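Local atomic coordinates of Alr4995 protein (PDB entry 6LRH), a protein that combines arginine dihydrolase and ornithine cyclodeaminase activities in one chain, removing the guanidine group of arginine and probably converting the resulting ornithine further. Residues 15-20 and 27-32; 82-87 and 108-113; 115-120 and 138-143. The protein carries 1 engineered substitution. One frame throughout, in Å; residues are numbered along the deposited sequence.

Interaction 1 (15-20 and 27-32); sequences YDVDYV and GNIHKS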
loop_
_atom_site.group_PDB
_atom_site.type_symbol
_atom_site.label_atom_id
_atom_site.label_comp_id
_atom_site.label_asym_id
_atom_site.label_seq_id
_atom_site.Cartn_x
_atom_site.Cartn_y
_atom_site.Cartn_z
ATOM N N TYR A 15 -15.546 -25.181 45.140
ATOM C CA TYR A 15 -14.954 -24.240 44.222
ATOM C C TYR A 15 -14.220 -24.966 43.121
ATOM O O TYR A 15 -13.648 -26.018 43.336
ATOM C CB TYR A 15 -14.015 -23.286 44.955
ATOM C CG TYR A 15 -13.322 -22.331 44.040
ATOM C CD1 TYR A 15 -13.982 -21.235 43.528
ATOM C CD2 TYR A 15 -12.015 -22.540 43.663
ATOM C CE1 TYR A 15 -13.353 -20.364 42.672
ATOM C CE2 TYR A 15 -11.381 -21.686 42.812
ATOM C CZ TYR A 15 -12.054 -20.597 42.319
ATOM O OH TYR A 15 -11.413 -19.739 41.471
ATOM N N ASP A 16 -14.262 -24.369 41.941
ATOM C CA ASP A 16 -13.631 -24.880 40.749
ATOM C C ASP A 16 -13.917 -23.870 39.644
ATOM O O ASP A 16 -14.636 -22.916 39.852
ATOM C CB ASP A 16 -14.173 -26.255 40.397
ATOM C CG ASP A 16 -13.228 -27.049 39.543
ATOM O OD1 ASP A 16 -11.999 -26.825 39.641
ATOM O OD2 ASP A 16 -13.720 -27.902 38.774
ATOM N N VAL A 17 -13.339 -24.060 38.475
ATOM C CA VAL A 17 -13.703 -23.241 37.344
ATOM C C VAL A 17 -14.450 -24.155 36.406
ATOM O O VAL A 17 -13.850 -25.036 35.815
ATOM C CB VAL A 17 -12.473 -22.611 36.645
ATOM C CG1 VAL A 17 -12.899 -21.845 35.415
ATOM C CG2 VAL A 17 -11.697 -21.700 37.596
ATOM N N ASP A 18 -15.761 -23.964 36.295
ATOM C CA ASP A 18 -16.622 -24.881 35.550
ATOM C C ASP A 18 -17.185 -24.285 34.274
ATOM O O ASP A 18 -17.793 -24.978 33.483
ATOM C CB ASP A 18 -17.789 -25.341 36.418
ATOM C CG ASP A 18 -17.348 -26.087 37.651
ATOM O OD1 ASP A 18 -16.254 -26.684 37.634
ATOM O OD2 ASP A 18 -18.110 -26.088 38.638
ATOM N N TYR A 19 -17.008 -22.988 34.092
ATOM C CA TYR A 19 -17.493 -22.311 32.904
ATOM C C TYR A 19 -16.621 -21.108 32.563
ATOM O O TYR A 19 -15.631 -20.840 33.230
ATOM C CB TYR A 19 -18.936 -21.881 33.098
ATOM C CG TYR A 19 -19.215 -21.274 34.447
ATOM C CD1 TYR A 19 -19.015 -19.925 34.675
ATOM C CD2 TYR A 19 -19.687 -22.047 35.488
ATOM C CE1 TYR A 19 -19.278 -19.368 35.896
ATOM C CE2 TYR A 19 -19.949 -21.497 36.715
ATOM C CZ TYR A 19 -19.744 -20.158 36.917
ATOM O OH TYR A 19 -19.997 -19.609 38.147
ATOM N N VAL A 20 -16.980 -20.388 31.512
ATOM C CA VAL A 20 -16.210 -19.219 31.126
ATOM C C VAL A 20 -17.119 -18.024 30.880
ATOM O O VAL A 20 -17.768 -17.940 29.849
ATOM C CB VAL A 20 -15.375 -19.500 29.873
ATOM C CG1 VAL A 20 -14.564 -18.275 29.477
ATOM C CG2 VAL A 20 -14.479 -20.700 30.098
ATOM N N GLY A 27 -9.663 -20.831 29.277
ATOM C CA GLY A 27 -8.531 -21.728 29.271
ATOM C C GLY A 27 -8.206 -22.275 30.638
ATOM O O GLY A 27 -7.216 -22.967 30.818
ATOM N N ASN A 28 -9.057 -21.978 31.606
ATOM C CA ASN A 28 -8.764 -22.285 32.984
ATOM C C ASN A 28 -9.776 -23.249 33.562
ATOM O O ASN A 28 -9.738 -23.553 34.749
ATOM C CB ASN A 28 -8.709 -21.000 33.805
ATOM C CG ASN A 28 -7.302 -20.500 33.997
ATOM O OD1 ASN A 28 -6.356 -21.273 33.977
ATOM N ND2 ASN A 28 -7.153 -19.200 34.178
ATOM N N ILE A 29 -10.664 -23.742 32.710
ATOM C CA ILE A 29 -11.699 -24.683 33.127
ATOM C C ILE A 29 -11.087 -25.932 33.723
ATOM O O ILE A 29 -10.207 -26.540 33.131
ATOM C CB ILE A 29 -12.633 -25.069 31.950
ATOM C CG1 ILE A 29 -13.714 -24.008 31.774
ATOM C CG2 ILE A 29 -13.309 -26.392 32.199
ATOM C CD1 ILE A 29 -14.800 -24.419 30.836
ATOM N N HIS A 30 -11.548 -26.278 34.918
ATOM C CA HIS A 30 -11.078 -27.444 35.645
ATOM C C HIS A 30 -9.565 -27.460 35.845
ATOM O O HIS A 30 -8.961 -28.513 35.924
ATOM C CB HIS A 30 -11.522 -28.716 34.926
ATOM C CG HIS A 30 -12.987 -28.985 35.034
ATOM N ND1 HIS A 30 -13.633 -29.097 36.248
ATOM C CD2 HIS A 30 -13.936 -29.159 34.086
ATOM C CE1 HIS A 30 -14.918 -29.329 36.040
ATOM N NE2 HIS A 30 -15.128 -29.372 34.738
ATOM N N LYS A 31 -8.957 -26.293 35.939
ATOM C CA LYS A 31 -7.524 -26.227 36.170
ATOM C C LYS A 31 -7.255 -25.668 37.555
ATOM O O LYS A 31 -6.117 -25.417 37.933
ATOM C CB LYS A 31 -6.838 -25.395 35.087
ATOM C CG LYS A 31 -6.843 -26.085 33.739
ATOM C CD LYS A 31 -5.797 -25.537 32.794
ATOM C CE LYS A 31 -5.271 -26.639 31.884
ATOM N NZ LYS A 31 -4.532 -26.128 30.696
ATOM N N SER A 32 -8.332 -25.501 38.309
ATOM C CA SER A 32 -8.263 -25.094 39.696
ATOM C C SER A 32 -7.860 -26.230 40.624
ATOM O O SER A 32 -8.402 -27.326 40.548
ATOM C CB SER A 32 -9.604 -24.552 40.146
ATOM O OG SER A 32 -9.767 -24.784 41.535
#

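Interaction 2 (82-87 and 108-113); sequences LSRFLH and VYELPK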
loop_
_atom_site.group_PDB
_atom_site.type_symbol
_atom_site.label_atom_id
_atom_site.label_comp_id
_atom_site.label_asym_id
_atom_site.label_seq_id
_atom_site.Cartn_x
_atom_site.Cartn_y
_atom_site.Cartn_z
ATOM N N LEU A 82 -30.074 -6.433 46.417
ATOM C CA LEU A 82 -29.588 -7.751 46.066
ATOM C C LEU A 82 -29.060 -7.789 44.657
ATOM O O LEU A 82 -29.644 -7.212 43.761
ATOM C CB LEU A 82 -30.685 -8.795 46.213
ATOM C CG LEU A 82 -30.101 -10.194 46.389
ATOM C CD1 LEU A 82 -29.291 -10.265 47.662
ATOM C CD2 LEU A 82 -31.192 -11.245 46.368
ATOM N N SER A 83 -27.967 -8.497 44.456
ATOM C CA SER A 83 -27.396 -8.617 43.131
ATOM C C SER A 83 -28.316 -9.336 42.189
ATOM O O SER A 83 -28.979 -10.282 42.574
ATOM C CB SER A 83 -26.080 -9.368 43.168
ATOM O OG SER A 83 -25.021 -8.479 43.356
ATOM N N ARG A 84 -28.327 -8.896 40.941
ATOM C CA ARG A 84 -28.956 -9.662 39.905
ATOM C C ARG A 84 -27.980 -9.916 38.751
ATOM O O ARG A 84 -27.657 -9.027 37.981
ATOM C CB ARG A 84 -30.208 -8.951 39.430
ATOM C CG ARG A 84 -31.182 -9.914 38.885
ATOM C CD ARG A 84 -32.334 -9.238 38.276
ATOM N NE ARG A 84 -33.376 -8.883 39.219
ATOM C CZ ARG A 84 -34.230 -9.746 39.744
ATOM N NH1 ARG A 84 -35.181 -9.321 40.562
ATOM N NH2 ARG A 84 -34.125 -11.032 39.459
ATOM N N PHE A 85 -27.510 -11.145 38.639
ATOM C CA PHE A 85 -26.397 -11.455 37.748
ATOM C C PHE A 85 -26.749 -11.478 36.280
ATOM O O PHE A 85 -27.808 -11.896 35.888
ATOM C CB PHE A 85 -25.774 -12.803 38.125
ATOM C CG PHE A 85 -25.166 -12.824 39.489
ATOM C CD1 PHE A 85 -23.911 -12.307 39.706
ATOM C CD2 PHE A 85 -25.849 -13.361 40.555
ATOM C CE1 PHE A 85 -23.355 -12.332 40.952
ATOM C CE2 PHE A 85 -25.291 -13.393 41.795
ATOM C CZ PHE A 85 -24.057 -12.876 42.003
ATOM N N LEU A 86 -25.814 -11.036 35.465
ATOM C CA LEU A 86 -25.973 -11.074 34.032
ATOM C C LEU A 86 -25.959 -12.492 33.480
ATOM O O LEU A 86 -26.736 -12.815 32.610
ATOM C CB LEU A 86 -24.877 -10.268 33.379
ATOM C CG LEU A 86 -25.062 -10.184 31.883
ATOM C CD1 LEU A 86 -26.247 -9.312 31.623
ATOM C CD2 LEU A 86 -23.808 -9.655 31.251
ATOM N N HIS A 87 -25.076 -13.338 33.990
ATOM C CA HIS A 87 -24.950 -14.691 33.479
ATOM C C HIS A 87 -25.723 -15.688 34.318
ATOM O O HIS A 87 -25.753 -15.588 35.522
ATOM C CB HIS A 87 -23.487 -15.096 33.418
ATOM C CG HIS A 87 -22.699 -14.323 32.415
ATOM N ND1 HIS A 87 -22.584 -14.712 31.100
ATOM C CD2 HIS A 87 -22.003 -13.170 32.528
ATOM C CE1 HIS A 87 -21.835 -13.843 30.451
ATOM N NE2 HIS A 87 -21.475 -12.896 31.293
ATOM N N VAL A 108 -34.367 -6.094 52.186
ATOM C CA VAL A 108 -33.815 -6.503 50.911
ATOM C C VAL A 108 -34.596 -5.926 49.747
ATOM O O VAL A 108 -35.772 -6.174 49.600
ATOM C CB VAL A 108 -33.773 -8.018 50.803
ATOM C CG1 VAL A 108 -33.330 -8.435 49.434
ATOM C CG2 VAL A 108 -32.839 -8.581 51.848
ATOM N N TYR A 109 -33.933 -5.131 48.928
ATOM C CA TYR A 109 -34.555 -4.577 47.747
ATOM C C TYR A 109 -34.126 -5.376 46.532
ATOM O O TYR A 109 -32.951 -5.668 46.366
ATOM C CB TYR A 109 -34.183 -3.108 47.577
ATOM C CG TYR A 109 -34.718 -2.202 48.648
ATOM C CD1 TYR A 109 -33.992 -1.953 49.792
ATOM C CD2 TYR A 109 -35.952 -1.577 48.509
ATOM C CE1 TYR A 109 -34.475 -1.115 50.775
ATOM C CE2 TYR A 109 -36.445 -0.733 49.490
ATOM C CZ TYR A 109 -35.699 -0.508 50.619
ATOM O OH TYR A 109 -36.170 0.327 51.596
ATOM N N GLU A 110 -35.080 -5.748 45.689
ATOM C CA GLU A 110 -34.757 -6.489 44.490
ATOM C C GLU A 110 -34.974 -5.633 43.268
ATOM O O GLU A 110 -35.942 -4.909 43.169
ATOM C CB GLU A 110 -35.585 -7.760 44.416
ATOM C CG GLU A 110 -35.269 -8.712 45.542
ATOM C CD GLU A 110 -35.770 -10.124 45.303
ATOM O OE1 GLU A 110 -35.404 -10.725 44.271
ATOM O OE2 GLU A 110 -36.522 -10.639 46.159
ATOM N N LEU A 111 -34.041 -5.702 42.335
ATOM C CA LEU A 111 -34.166 -4.974 41.086
ATOM C C LEU A 111 -35.141 -5.708 40.190
ATOM O O LEU A 111 -35.403 -6.888 40.418
ATOM C CB LEU A 111 -32.803 -4.832 40.404
ATOM C CG LEU A 111 -31.772 -3.927 41.069
ATOM C CD1 LEU A 111 -30.452 -4.618 41.036
ATOM C CD2 LEU A 111 -31.669 -2.598 40.375
ATOM N N PRO A 112 -35.691 -5.005 39.177
ATOM C CA PRO A 112 -36.496 -5.629 38.132
ATOM C C PRO A 112 -35.755 -6.775 37.496
ATOM O O PRO A 112 -34.535 -6.729 37.382
ATOM C CB PRO A 112 -36.701 -4.499 37.134
ATOM C CG PRO A 112 -36.682 -3.299 37.951
ATOM C CD PRO A 112 -35.643 -3.545 39.000
ATOM N N LYS A 113 -36.480 -7.810 37.115
ATOM C CA LYS A 113 -35.856 -8.937 36.479
ATOM C C LYS A 113 -35.279 -8.494 35.145
ATOM O O LYS A 113 -35.895 -7.695 34.432
ATOM C CB LYS A 113 -36.852 -10.073 36.286
ATOM C CG LYS A 113 -36.234 -11.311 35.696
ATOM C CD LYS A 113 -37.232 -12.147 34.928
ATOM C CE LYS A 113 -36.496 -13.242 34.155
ATOM N NZ LYS A 113 -37.388 -14.290 33.606
#

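Interaction 3 (115-120 and 138-143); sequences LPFEGA and FRSELD. With ARG (arginine), chain C.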
loop_
_atom_site.group_PDB
_atom_site.type_symbol
_atom_site.label_atom_id
_atom_site.label_comp_id
_atom_site.label_asym_id
_atom_site.label_seq_id
_atom_site.Cartn_x
_atom_site.Cartn_y
_atom_site.Cartn_z
ATOM N N LEU A 115 -32.562 -6.805 34.750
ATOM C CA LEU A 115 -31.730 -5.623 34.897
ATOM C C LEU A 115 -30.532 -5.952 35.757
ATOM O O LEU A 115 -30.631 -5.927 36.962
ATOM C CB LEU A 115 -32.516 -4.480 35.523
ATOM C CG LEU A 115 -31.849 -3.117 35.428
ATOM C CD1 LEU A 115 -31.986 -2.620 34.017
ATOM C CD2 LEU A 115 -32.464 -2.137 36.402
ATOM N N PRO A 116 -29.382 -6.244 35.140
ATOM C CA PRO A 116 -28.242 -6.741 35.916
ATOM C C PRO A 116 -27.566 -5.698 36.797
ATOM O O PRO A 116 -27.474 -4.524 36.463
ATOM C CB PRO A 116 -27.283 -7.248 34.835
ATOM C CG PRO A 116 -27.595 -6.442 33.686
ATOM C CD PRO A 116 -29.056 -6.148 33.711
ATOM N N PHE A 117 -27.105 -6.178 37.940
ATOM C CA PHE A 117 -26.320 -5.417 38.882
ATOM C C PHE A 117 -25.615 -6.418 39.786
ATOM O O PHE A 117 -26.268 -7.287 40.339
ATOM C CB PHE A 117 -27.196 -4.472 39.694
ATOM C CG PHE A 117 -26.552 -3.996 40.944
ATOM C CD1 PHE A 117 -25.510 -3.090 40.893
ATOM C CD2 PHE A 117 -26.964 -4.469 42.175
ATOM C CE1 PHE A 117 -24.891 -2.654 42.050
ATOM C CE2 PHE A 117 -26.357 -4.033 43.331
ATOM C CZ PHE A 117 -25.312 -3.118 43.263
ATOM N N GLU A 118 -24.301 -6.311 39.946
ATOM C CA GLU A 118 -23.582 -7.364 40.640
ATOM C C GLU A 118 -22.881 -6.903 41.923
ATOM O O GLU A 118 -21.836 -7.399 42.285
ATOM C CB GLU A 118 -22.581 -8.022 39.686
ATOM C CG GLU A 118 -23.170 -8.331 38.317
ATOM C CD GLU A 118 -22.578 -9.563 37.647
ATOM O OE1 GLU A 118 -21.419 -9.926 37.907
ATOM O OE2 GLU A 118 -23.277 -10.178 36.842
ATOM N N GLY A 119 -23.473 -5.959 42.625
ATOM C CA GLY A 119 -23.089 -5.738 44.002
ATOM C C GLY A 119 -21.877 -4.877 44.291
ATOM O O GLY A 119 -21.501 -4.024 43.508
ATOM N N ALA A 120 -21.264 -5.102 45.442
ATOM C CA ALA A 120 -20.150 -4.273 45.869
ATOM C C ALA A 120 -18.937 -4.505 45.002
ATOM O O ALA A 120 -18.016 -3.715 45.007
ATOM C CB ALA A 120 -19.820 -4.528 47.316
ATOM N N PHE A 138 -19.848 -3.949 31.511
ATOM C CA PHE A 138 -19.755 -5.369 31.224
ATOM C C PHE A 138 -20.775 -6.192 31.984
ATOM O O PHE A 138 -21.286 -7.166 31.453
ATOM C CB PHE A 138 -18.340 -5.884 31.524
ATOM C CG PHE A 138 -17.301 -5.283 30.655
ATOM C CD1 PHE A 138 -17.134 -5.728 29.365
ATOM C CD2 PHE A 138 -16.528 -4.238 31.105
ATOM C CE1 PHE A 138 -16.218 -5.173 28.547
ATOM C CE2 PHE A 138 -15.606 -3.673 30.284
ATOM C CZ PHE A 138 -15.455 -4.145 28.992
ATOM N N ARG A 139 -21.062 -5.803 33.222
ATOM C CA ARG A 139 -21.936 -6.594 34.078
ATOM C C ARG A 139 -23.148 -5.806 34.502
ATOM O O ARG A 139 -24.216 -5.997 33.967
ATOM C CB ARG A 139 -21.191 -7.099 35.304
ATOM C CG ARG A 139 -20.185 -8.175 35.006
ATOM C CD ARG A 139 -20.831 -9.403 34.439
ATOM N NE ARG A 139 -19.866 -10.451 34.133
ATOM C CZ ARG A 139 -19.365 -11.296 35.025
ATOM N NH1 ARG A 139 -19.726 -11.219 36.295
ATOM N NH2 ARG A 139 -18.501 -12.216 34.654
ATOM N N SER A 140 -22.990 -4.930 35.475
ATOM C CA SER A 140 -24.075 -4.055 35.873
ATOM C C SER A 140 -24.481 -3.122 34.755
ATOM O O SER A 140 -23.666 -2.679 33.966
ATOM C CB SER A 140 -23.691 -3.244 37.103
ATOM O OG SER A 140 -23.479 -4.098 38.204
ATOM N N GLU A 141 -25.772 -2.839 34.717
ATOM C CA GLU A 141 -26.392 -1.992 33.728
ATOM C C GLU A 141 -26.504 -0.557 34.242
ATOM O O GLU A 141 -26.777 -0.326 35.403
ATOM C CB GLU A 141 -27.758 -2.580 33.377
ATOM C CG GLU A 141 -28.742 -1.612 32.809
ATOM C CD GLU A 141 -28.409 -1.218 31.392
ATOM O OE1 GLU A 141 -27.817 -2.068 30.672
ATOM O OE2 GLU A 141 -28.750 -0.071 31.001
ATOM N N LEU A 142 -26.276 0.412 33.375
ATOM C CA LEU A 142 -26.331 1.813 33.768
ATOM C C LEU A 142 -27.647 2.181 34.445
ATOM O O LEU A 142 -27.685 3.045 35.314
ATOM C CB LEU A 142 -26.105 2.713 32.552
ATOM C CG LEU A 142 -26.242 4.214 32.779
ATOM C CD1 LEU A 142 -25.137 4.719 33.673
ATOM C CD2 LEU A 142 -26.279 4.973 31.469
ATOM N N ASP A 143 -28.723 1.510 34.053
ATOM C CA ASP A 143 -30.046 1.857 34.549
ATOM C C ASP A 143 -30.375 1.291 35.923
ATOM O O ASP A 143 -31.431 1.564 36.444
ATOM C CB ASP A 143 -31.105 1.430 33.551
ATOM C CG ASP A 143 -31.282 2.446 32.437
ATOM O OD1 ASP A 143 -30.944 3.626 32.670
ATOM O OD2 ASP A 143 -31.763 2.073 31.340
HETATM N N ARG C . -16.355 -16.003 38.205
HETATM C CA ARG C . -16.867 -14.773 38.799
HETATM C C ARG C . -17.605 -13.974 37.765
HETATM O O ARG C . -17.281 -13.991 36.588
HETATM C CB ARG C . -15.746 -13.927 39.409
HETATM C CG ARG C . -16.266 -12.749 40.185
HETATM C CD ARG C . -15.205 -11.793 40.607
HETATM N NE ARG C . -15.758 -10.781 41.494
HETATM C CZ ARG C . -15.223 -9.586 41.701
HETATM N NH1 ARG C . -15.801 -8.751 42.537
HETATM N NH2 ARG C . -14.112 -9.233 41.085
HETATM O OXT ARG C . -18.548 -13.293 38.095
#

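Interaction 1 (15-20 and 27-32)
Val17 packs against the backbone of Asn28 and Ile29 in the tight part of this contact, where two pieces of the loop between strand 6-9 and helix 34-48 fold back on each other. Residues Asn28 to Lys31 form a type II turn, and its corner presents the amide of His30 to Val17: His30 N donates to Val17 O at 2.8 Å, with an N-H...O angle of 162°. On the side-chain side of Val17, CB lies 3.5 Å from Asn28 O. CG1 is anti to the backbone N (chi1 176°), which lays it near the CA of Ile29. Ser32 closes the packed part: its CB rests 3.3 Å from Asp16 OD1, and its OG lies 3.7 Å from CE2 of the buried Tyr15, whose own hydroxyl is spent on Glu254 O.

Toward solvent the fit is looser. Ile29, an exposed residue, sends CG1 across Val20 at roughly a right angle, 3.8 Å from Val20 CG2. His30 is exposed too and touches a crystal neighbour, so its ring may be partly placed by the lattice. The ring turns back over the loop: one face lies over Val17 O, while ND1 donates to Asp16 OD2 at 2.8 Å. That bond is bent, reaching the syn side of the carboxylate.

Asp18 OD1 also comes near the imidazole, 3.4 Å from His30 CE1, and two carboxylates beside one ring would probably raise the affinity of His30 for a second proton.

Interaction 2 (82-87 and 108-113)
Leu82 and Tyr109 join the segments through a single backbone hydrogen bond, Leu82 N to Tyr109 O, 3.0 Å long and nearly straight at 172°. It lies where strands 79-82 and 107-109 run parallel. The chain between them carries helices 88-91 and 94-102, making a beta-alpha-beta crossover within the domain related to dimethylarginine dimethylhydrolases. Further along, side chains take over.

The side-chain polar contacts centre on Arg84. Its CG is anti to the backbone N (chi1 -153°) and the chain bends at chi3, bringing the guanidinium beside the outgoing backbone of 111-113. Leu111 O sits at the edge of the group. NE makes a weak hydrogen bond to it at 3.1 Å; NH1 points at the same oxygen, but the modelled separation is too short to be trusted in detail. Pro112 O is equally near NE, yet the angle is too poor for a bond.

Charge contributes at longer range. Arg84 NH1 and Glu110 OE1 are 4.0 Å apart, a long salt bridge in which the oxygen stands well out of the guanidinium plane. Glu110 has a stronger partner in Lys98, which pairs with OE2.

Van der Waals contacts fill in the rest. Lys113 CA lies over the centre of one guanidinium face, 3.6 Å above its plane. Leu111 CD1 approaches Leu82 O, and the apolar pair Leu82 CB and Val108 CG1 meets at 4.2 Å. Helix 94-102 covers Leu82 and Val108 through Phe101.

The Leu111 carbonyl thus probably helps to orient the Arg84 guanidinium, while the charge of Glu110 acts at long range and Glu94 of helix 94-102 also lies against the arginine side chain.

Interaction 3 (115-120 and 138-143)
Phe117 and Ser140 bring their CA atoms to 4.0 Å, the nearest approach of two irregular segments whose touching parts run in directions 131° apart. Pro116 O receives the amide of Glu141, the N-to-O distance being 3.0 Å; the CA-H of Ser140 approaches the same oxygen.

A second link uses a side chain. Ser140 OG, set beside its own backbone N (chi1 -64°), accepts from Glu118 N at 2.9 Å, and the hydroxyl is also hydrogen-bonded to Asp122 OD2. Around this pair the packing is entirely buried. The ring of Pro116 lies against the carbonyl O of Arg139, and Leu115 CD1 rests 3.6 Å from Glu141 CG, the two side chains crossing at about a right angle. Glu141 sends OE2 on to Ser313.

Both loops follow strands of the domain that belongs to the guanidino-group modifying clan, and the 138-143 loop contributes Arg139 to its arginine pocket, with Glu118 behind it. Arg139, bent at chi2, runs its CB, CG and CD along the carboxylate of Glu118 before NH1 reaches OE1 at 2.7 Å. This salt bridge lies in the guanidinium plane, though the carboxylate is turned 60° from it. Glu118 OE1 also bonds to His168 NE2.

Held in this way, the guanidinium offers its other N-H groups to the carboxylate of the bound arginine. NH1 donates to OXT of the ligand at 3.0 Å and NH2 to its O at 2.9 Å, both almost straight, so Arg139 binds the ligand carboxylate in a bidentate fashion. Arg139 NH2 has Ile21 O as a further acceptor, bringing the loop near the ligand into the same network.

In the fold
Interactions 2 and 3 are neighbours, with centres 8 Å apart, and are stitched together directly: Arg84 N lies 2.7 Å from Phe117 O, and Leu86 N lies 3.0 Å from Glu118 OE2, both probable hydrogen bonds. The second gives the carboxylate that steadies Arg139 a further partner, connecting 82-87 to the pocket although the Arg84 side chain is about 13 Å from the bound arginine. Interaction 1 stands apart, its centre 25 Å and 24 Å from those of interactions 2 and 3, yet it too flanks the ligand: the side chain of Tyr19 comes within about 5 Å and bonds Asp65, which itself holds the arginine.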